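Local atomic coordinates of sulfite reductase [ferredoxin] (Mycobacterium tuberculosis, PDB entry 1ZJ8), a protein that catalyses the six-electron reduction of sulfite to sulfide with electrons from ferredoxin, using a siroheme and a [4Fe-4S] cluster. Residues Arg71-Arg83 and Gln167-Val179. Residues are numbered along the deposited sequence; the frame is centred on the assembly and turned at random.
Sequences RGRFRWWGLYTQR and QTTEACGDCPRVV. With SRM (siroheme), chain E.
Tyr80 and Cys172 are joined covalently: SG of Cys172 meets the edge of the phenol ring and is bonded to Tyr80 CE2 in a thioether, modelled short at 1.6 Å, the Cys-Tyr link of the NirA active site. The ring is sandwiched, with Arg75 CD over one face and the siroheme methyl CMA over the centre of the other, 3.5 Å above the plane. A water 2.7 Å from Tyr80 OH also takes a weak bond from Gly173 N. Behind this linkage, Arg177 grips Gly173 O side-on with NE and NH2; a bend at chi2 (-54°) brings the guanidinium back over Cys172 CA.

The broadest part of the packing is at Trp76. Gly173 CA makes a CH-pi contact with the six-membered ring, 4.2 Å from its centroid, and Cys175 SG makes a sulfur-aromatic contact over the five-membered ring, on the same face. Asp174 N lies over this face too, 3.4 Å from Trp76 CZ2. The indole NE1 is bonded to Ala213 O, and the Asp174 carboxylate pairs with Arg297 and Lys41. The main chain adds a hydrogen bond from Glu170 N to Trp76 O (2.9 Å).

Packing is sparser toward the partly exposed Trp77. There the type II turn Thr168-Ala171 contributes the Thr168 hydroxyl, which donates to Trp77 O (OG1 to O, 2.7 Å) and lies at the edge of the indole, whereas Thr169 OG1 approaches CZ3 and is itself bonded to Gln167 OE1.

The contact thus ties the turn between helix 67-73 and strand 79-83 to the loop entering strand 176-181. Strand 79-83 pairs antiparallel with 104-109, strand 176-181 runs parallel to 219-224 at the margin of another sheet, and helix 49-60 packs against Phe74 and Trp77.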
loop_
_atom_site.group_PDB
_atom_site.type_symbol
_atom_site.label_atom_id
_atom_site.label_comp_id
_atom_site.label_asym_id
_atom_site.label_seq_id
_atom_site.Cartn_x
_atom_site.Cartn_y
_atom_site.Cartn_z
ATOM N N ARG A 71 6.592 -13.935 -16.157
ATOM C CA ARG A 71 5.394 -13.102 -15.991
ATOM C C ARG A 71 4.403 -13.581 -14.911
ATOM O O ARG A 71 3.349 -12.964 -14.731
ATOM C CB ARG A 71 4.654 -12.966 -17.340
ATOM C CG ARG A 71 5.352 -12.066 -18.378
ATOM C CD ARG A 71 4.542 -11.961 -19.671
ATOM N NE ARG A 71 5.254 -12.552 -20.805
ATOM C CZ ARG A 71 5.831 -11.875 -21.806
ATOM N NH1 ARG A 71 5.793 -10.539 -21.866
ATOM N NH2 ARG A 71 6.450 -12.546 -22.775
ATOM N N GLY A 72 4.727 -14.668 -14.205
ATOM C CA GLY A 72 3.797 -15.272 -13.242
ATOM C C GLY A 72 4.476 -15.743 -11.968
ATOM O O GLY A 72 4.321 -15.141 -10.901
ATOM N N ARG A 73 5.240 -16.820 -12.076
ATOM C CA ARG A 73 5.790 -17.477 -10.903
ATOM C C ARG A 73 6.841 -16.638 -10.159
ATOM O O ARG A 73 7.041 -16.821 -8.954
ATOM C CB ARG A 73 6.339 -18.842 -11.315
ATOM C CG ARG A 73 5.588 -20.004 -10.698
ATOM C CD ARG A 73 5.903 -21.380 -11.345
ATOM N NE ARG A 73 4.860 -21.770 -12.309
ATOM C CZ ARG A 73 5.075 -22.213 -13.546
ATOM N NH1 ARG A 73 6.310 -22.373 -14.010
ATOM N NH2 ARG A 73 4.044 -22.509 -14.322
ATOM N N PHE A 74 7.503 -15.727 -10.877
ATOM C CA PHE A 74 8.468 -14.765 -10.283
ATOM C C PHE A 74 7.849 -13.913 -9.174
ATOM O O PHE A 74 8.499 -13.576 -8.187
ATOM C CB PHE A 74 9.016 -13.809 -11.365
ATOM C CG PHE A 74 10.349 -14.215 -11.940
ATOM C CD1 PHE A 74 10.580 -15.514 -12.380
ATOM C CD2 PHE A 74 11.375 -13.276 -12.074
ATOM C CE1 PHE A 74 11.816 -15.874 -12.933
ATOM C CE2 PHE A 74 12.622 -13.634 -12.627
ATOM C CZ PHE A 74 12.836 -14.928 -13.054
ATOM N N ARG A 75 6.587 -13.568 -9.355
ATOM C CA ARG A 75 5.881 -12.702 -8.427
ATOM C C ARG A 75 5.861 -13.286 -7.020
ATOM O O ARG A 75 5.987 -12.561 -6.040
ATOM C CB ARG A 75 4.470 -12.459 -8.939
ATOM C CG ARG A 75 4.476 -11.758 -10.290
ATOM C CD ARG A 75 3.089 -11.512 -10.768
ATOM N NE ARG A 75 3.096 -10.734 -11.993
ATOM C CZ ARG A 75 2.006 -10.256 -12.574
ATOM N NH1 ARG A 75 0.806 -10.469 -12.046
ATOM N NH2 ARG A 75 2.113 -9.556 -13.688
ATOM N N TRP A 76 5.767 -14.601 -6.909
ATOM C CA TRP A 76 5.762 -15.244 -5.598
ATOM C C TRP A 76 7.029 -14.951 -4.818
ATOM O O TRP A 76 7.115 -15.316 -3.638
ATOM C CB TRP A 76 5.578 -16.759 -5.728
ATOM C CG TRP A 76 4.163 -17.170 -5.692
ATOM C CD1 TRP A 76 3.525 -17.788 -4.665
ATOM C CD2 TRP A 76 3.183 -16.981 -6.728
ATOM N NE1 TRP A 76 2.210 -18.012 -4.997
ATOM C CE2 TRP A 76 1.978 -17.531 -6.260
ATOM C CE3 TRP A 76 3.216 -16.418 -8.010
ATOM C CZ2 TRP A 76 0.811 -17.524 -7.021
ATOM C CZ3 TRP A 76 2.054 -16.411 -8.768
ATOM C CH2 TRP A 76 0.869 -16.958 -8.272
ATOM N N TRP A 77 8.007 -14.322 -5.475
ATOM C CA TRP A 77 9.197 -13.830 -4.792
ATOM C C TRP A 77 9.380 -12.324 -4.928
ATOM O O TRP A 77 10.468 -11.805 -4.698
ATOM C CB TRP A 77 10.438 -14.569 -5.283
ATOM C CG TRP A 77 10.401 -15.987 -4.887
ATOM C CD1 TRP A 77 9.983 -17.022 -5.647
ATOM C CD2 TRP A 77 10.755 -16.537 -3.609
ATOM N NE1 TRP A 77 10.061 -18.191 -4.939
ATOM C CE2 TRP A 77 10.532 -17.927 -3.680
ATOM C CE3 TRP A 77 11.244 -15.993 -2.416
ATOM C CZ2 TRP A 77 10.783 -18.793 -2.602
ATOM C CZ3 TRP A 77 11.486 -16.856 -1.340
ATOM C CH2 TRP A 77 11.252 -18.245 -1.451
ATOM N N GLY A 78 8.312 -11.612 -5.268
ATOM C CA GLY A 78 8.375 -10.155 -5.347
ATOM C C GLY A 78 9.204 -9.607 -6.504
ATOM O O GLY A 78 9.702 -8.469 -6.425
ATOM N N LEU A 79 9.345 -10.405 -7.574
ATOM C CA LEU A 79 10.029 -9.975 -8.795
ATOM C C LEU A 79 8.989 -9.740 -9.845
ATOM O O LEU A 79 8.311 -10.651 -10.296
ATOM C CB LEU A 79 11.036 -10.998 -9.271
ATOM C CG LEU A 79 12.285 -11.009 -8.389
ATOM C CD1 LEU A 79 12.975 -12.363 -8.456
ATOM C CD2 LEU A 79 13.254 -9.881 -8.754
ATOM N N TYR A 80 8.837 -8.473 -10.175
ATOM C CA TYR A 80 7.890 -8.007 -11.158
ATOM C C TYR A 80 8.784 -7.366 -12.259
ATOM O O TYR A 80 9.771 -6.678 -11.978
ATOM C CB TYR A 80 6.926 -7.006 -10.470
ATOM C CG TYR A 80 5.492 -7.449 -10.077
ATOM C CD1 TYR A 80 4.486 -7.436 -11.048
ATOM C CD2 TYR A 80 5.103 -7.755 -8.716
ATOM C CE1 TYR A 80 3.165 -7.765 -10.747
ATOM C CE2 TYR A 80 3.746 -8.070 -8.418
ATOM C CZ TYR A 80 2.804 -8.080 -9.447
ATOM O OH TYR A 80 1.496 -8.393 -9.188
ATOM N N THR A 81 8.466 -7.657 -13.512
ATOM C CA THR A 81 9.193 -7.125 -14.669
ATOM C C THR A 81 8.989 -5.588 -14.761
ATOM O O THR A 81 7.878 -5.111 -14.512
ATOM C CB THR A 81 8.662 -7.844 -15.934
ATOM O OG1 THR A 81 9.733 -8.064 -16.860
ATOM C CG2 THR A 81 7.491 -7.085 -16.574
ATOM N N GLN A 82 10.015 -4.805 -15.102
ATOM C CA GLN A 82 9.817 -3.343 -15.193
ATOM C C GLN A 82 9.630 -2.826 -16.641
ATOM O O GLN A 82 10.004 -3.498 -17.605
ATOM C CB GLN A 82 10.913 -2.573 -14.420
ATOM C CG GLN A 82 12.299 -2.432 -15.076
ATOM C CD GLN A 82 13.177 -1.331 -14.420
ATOM O OE1 GLN A 82 13.511 -1.393 -13.229
ATOM N NE2 GLN A 82 13.566 -0.334 -15.221
ATOM N N ARG A 83 9.046 -1.627 -16.776
ATOM C CA ARG A 83 8.690 -1.027 -18.085
ATOM C C ARG A 83 9.918 -0.526 -18.867
ATOM O O ARG A 83 10.724 0.264 -18.350
ATOM C CB ARG A 83 7.701 0.143 -17.912
ATOM C CG ARG A 83 7.109 0.731 -19.231
ATOM C CD ARG A 83 6.601 2.177 -19.037
ATOM N NE ARG A 83 5.832 2.754 -20.152
ATOM C CZ ARG A 83 4.557 2.468 -20.439
ATOM N NH1 ARG A 83 3.896 1.554 -19.741
ATOM N NH2 ARG A 83 3.935 3.080 -21.448
ATOM N N GLN A 167 12.869 -11.051 3.808
ATOM C CA GLN A 167 12.542 -11.945 2.715
ATOM C C GLN A 167 11.647 -11.218 1.692
ATOM O O GLN A 167 11.143 -10.122 1.960
ATOM C CB GLN A 167 11.849 -13.204 3.248
ATOM C CG GLN A 167 10.677 -12.964 4.224
ATOM C CD GLN A 167 9.925 -14.268 4.593
ATOM O OE1 GLN A 167 9.542 -15.045 3.718
ATOM N NE2 GLN A 167 9.722 -14.498 5.889
ATOM N N THR A 168 11.479 -11.820 0.514
ATOM C CA THR A 168 10.612 -11.274 -0.520
ATOM C C THR A 168 9.452 -12.221 -0.763
ATOM O O THR A 168 8.730 -12.086 -1.749
ATOM C CB THR A 168 11.385 -11.005 -1.871
ATOM O OG1 THR A 168 11.884 -12.227 -2.453
ATOM C CG2 THR A 168 12.558 -10.055 -1.650
ATOM N N THR A 169 9.258 -13.171 0.146
ATOM C CA THR A 169 8.281 -14.232 -0.065
ATOM C C THR A 169 6.836 -13.721 -0.154
ATOM O O THR A 169 6.353 -13.021 0.738
ATOM C CB THR A 169 8.339 -15.279 1.065
ATOM O OG1 THR A 169 9.695 -15.720 1.261
ATOM C CG2 THR A 169 7.413 -16.476 0.750
ATOM N N GLU A 170 6.152 -14.102 -1.229
ATOM C CA GLU A 170 4.736 -13.790 -1.409
ATOM C C GLU A 170 4.507 -12.281 -1.284
ATOM O O GLU A 170 3.445 -11.837 -0.828
ATOM C CB GLU A 170 3.847 -14.605 -0.430
ATOM C CG GLU A 170 3.685 -16.112 -0.794
ATOM C CD GLU A 170 3.122 -16.999 0.341
ATOM O OE1 GLU A 170 3.739 -17.072 1.425
ATOM O OE2 GLU A 170 2.085 -17.664 0.140
ATOM N N ALA A 171 5.512 -11.506 -1.705
ATOM C CA ALA A 171 5.425 -10.041 -1.716
ATOM C C ALA A 171 4.576 -9.610 -2.903
ATOM O O ALA A 171 3.852 -8.614 -2.829
ATOM C CB ALA A 171 6.814 -9.408 -1.802
ATOM N N CYS A 172 4.693 -10.360 -4.002
ATOM C CA CYS A 172 3.787 -10.257 -5.161
ATOM C C CYS A 172 3.037 -11.607 -5.279
ATOM O O CYS A 172 3.328 -12.549 -4.545
ATOM C CB CYS A 172 4.595 -9.948 -6.460
ATOM S SG CYS A 172 4.729 -8.190 -7.142
ATOM N N GLY A 173 2.069 -11.689 -6.186
ATOM C CA GLY A 173 1.447 -12.983 -6.531
ATOM C C GLY A 173 0.043 -13.243 -6.007
ATOM O O GLY A 173 -0.543 -12.419 -5.310
ATOM N N ASP A 174 -0.493 -14.413 -6.351
ATOM C CA ASP A 174 -1.837 -14.843 -5.925
ATOM C C ASP A 174 -1.795 -15.529 -4.542
ATOM O O ASP A 174 -1.956 -16.758 -4.425
ATOM C CB ASP A 174 -2.435 -15.783 -6.986
ATOM C CG ASP A 174 -2.795 -15.062 -8.298
ATOM O OD1 ASP A 174 -2.418 -13.870 -8.472
ATOM O OD2 ASP A 174 -3.470 -15.698 -9.154
ATOM N N CYS A 175 -1.587 -14.697 -3.510
ATOM C CA CYS A 175 -1.177 -15.133 -2.165
ATOM C C CYS A 175 -1.123 -13.924 -1.212
ATOM O O CYS A 175 -1.246 -12.788 -1.658
ATOM C CB CYS A 175 0.201 -15.763 -2.279
ATOM S SG CYS A 175 1.297 -14.749 -3.282
ATOM N N PRO A 176 -0.963 -14.156 0.102
ATOM C CA PRO A 176 -0.967 -13.026 1.063
ATOM C C PRO A 176 0.214 -12.064 0.954
ATOM O O PRO A 176 1.390 -12.475 1.001
ATOM C CB PRO A 176 -0.972 -13.714 2.443
ATOM C CG PRO A 176 -1.400 -15.130 2.179
ATOM C CD PRO A 176 -0.849 -15.447 0.801
ATOM N N ARG A 177 -0.118 -10.784 0.820
ATOM C CA ARG A 177 0.878 -9.730 0.713
ATOM C C ARG A 177 1.286 -9.347 2.121
ATOM O O ARG A 177 0.784 -9.927 3.078
ATOM C CB ARG A 177 0.288 -8.524 -0.036
ATOM C CG ARG A 177 -0.317 -8.862 -1.408
ATOM C CD ARG A 177 0.718 -9.592 -2.262
ATOM N NE ARG A 177 0.313 -9.814 -3.647
ATOM C CZ ARG A 177 0.329 -8.891 -4.604
ATOM N NH1 ARG A 177 0.692 -7.623 -4.356
ATOM N NH2 ARG A 177 -0.056 -9.238 -5.826
ATOM N N VAL A 178 2.194 -8.374 2.242
ATOM C CA VAL A 178 2.519 -7.768 3.542
ATOM C C VAL A 178 1.321 -7.643 4.490
ATOM O O VAL A 178 0.251 -7.198 4.109
ATOM C CB VAL A 178 3.063 -6.312 3.414
ATOM C CG1 VAL A 178 4.558 -6.280 3.391
ATOM C CG2 VAL A 178 2.469 -5.612 2.223
ATOM N N VAL A 179 1.531 -8.000 5.741
ATOM C CA VAL A 179 0.578 -7.685 6.769
ATOM C C VAL A 179 0.914 -6.297 7.303
ATOM O O VAL A 179 2.031 -6.071 7.777
ATOM C CB VAL A 179 0.690 -8.668 7.950
ATOM C CG1 VAL A 179 -0.397 -8.359 8.997
ATOM C CG2 VAL A 179 0.633 -10.124 7.470
HETATM FE FE SRM E . -0.357 -2.246 -6.493
HETATM C CHA SRM E . -0.276 -3.789 -9.540
HETATM C CHB SRM E . 2.387 -0.511 -7.316
HETATM C CHC SRM E . -0.413 -0.814 -3.571
HETATM C CHD SRM E . -3.808 -2.159 -6.624
HETATM N NA SRM E . 0.929 -2.310 -8.023
HETATM C C1A SRM E . 0.877 -3.090 -9.126
HETATM C C2A SRM E . 2.166 -3.149 -9.886
HETATM C CMA SRM E . 2.920 -4.385 -9.500
HETATM C CDA SRM E . 1.976 -2.984 -11.368
HETATM C CEA SRM E . 2.060 -4.179 -12.264
HETATM O O3A SRM E . 1.239 -5.090 -12.116
HETATM O O4A SRM E . 2.938 -4.263 -13.135
HETATM C C3A SRM E . 2.837 -1.923 -9.367
HETATM C CAA SRM E . 4.306 -2.064 -9.151
HETATM C CBA SRM E . 4.894 -1.633 -10.468
HETATM C CCA SRM E . 6.228 -0.989 -10.272
HETATM O O1A SRM E . 6.388 -0.215 -9.304
HETATM O O2A SRM E . 7.149 -1.266 -11.078
HETATM C C4A SRM E . 2.032 -1.567 -8.165
HETATM N NB SRM E . 0.874 -1.021 -5.570
HETATM C C1B SRM E . 1.986 -0.412 -5.986
HETATM C C2B SRM E . 2.738 0.339 -4.923
HETATM C CMB SRM E . 4.232 0.216 -5.015
HETATM C CDB SRM E . 2.378 1.780 -5.061
HETATM C CEB SRM E . 3.004 2.753 -4.126
HETATM O O3B SRM E . 3.825 3.616 -4.506
HETATM O O4B SRM E . 2.681 2.667 -2.942
HETATM C C3B SRM E . 2.101 -0.275 -3.695
HETATM C CAB SRM E . 2.824 -1.530 -3.281
HETATM C CBB SRM E . 2.643 -1.827 -1.824
HETATM C CCB SRM E . 3.177 -3.193 -1.502
HETATM O O1B SRM E . 4.262 -3.329 -0.943
HETATM O O2B SRM E . 2.531 -4.204 -1.759
HETATM C C4B SRM E . 0.790 -0.732 -4.275
HETATM N NC SRM E . -1.783 -1.519 -5.410
HETATM C C1C SRM E . -1.645 -1.120 -4.129
HETATM C C2C SRM E . -2.829 -0.679 -3.553
HETATM C CDC SRM E . -3.048 0.069 -2.281
HETATM C CEC SRM E . -3.200 -0.637 -0.989
HETATM O O3C SRM E . -2.963 -1.864 -0.914
HETATM O O4C SRM E . -3.579 0.061 -0.038
HETATM C C3C SRM E . -3.767 -1.032 -4.476
HETATM C CAC SRM E . -5.204 -0.732 -4.198
HETATM C CBC SRM E . -5.951 -1.497 -3.127
HETATM C CCC SRM E . -6.367 -2.845 -3.688
HETATM O O1C SRM E . -5.507 -3.739 -3.912
HETATM O O2C SRM E . -7.591 -3.003 -3.935
HETATM C C4C SRM E . -3.128 -1.594 -5.551
HETATM N ND SRM E . -1.752 -3.151 -7.647
HETATM C C1D SRM E . -3.050 -2.810 -7.614
HETATM C C2D SRM E . -3.656 -3.205 -8.822
HETATM C CAD SRM E . -5.127 -3.569 -8.921
HETATM C CBD SRM E . -5.525 -5.000 -8.738
HETATM C CCD SRM E . -6.955 -5.455 -8.687
HETATM O O1D SRM E . -7.355 -5.940 -7.605
HETATM O O2D SRM E . -7.714 -5.348 -9.688
HETATM C C3D SRM E . -2.664 -3.799 -9.583
HETATM C CDD SRM E . -2.901 -4.753 -10.722
HETATM C CED SRM E . -3.289 -6.201 -10.517
HETATM O O3D SRM E . -3.203 -6.738 -9.413
HETATM O O4D SRM E . -3.708 -6.891 -11.458
HETATM C C4D SRM E . -1.493 -3.761 -8.843
HETATM O O HOH W 1 0.592 -10.781 -8.443
#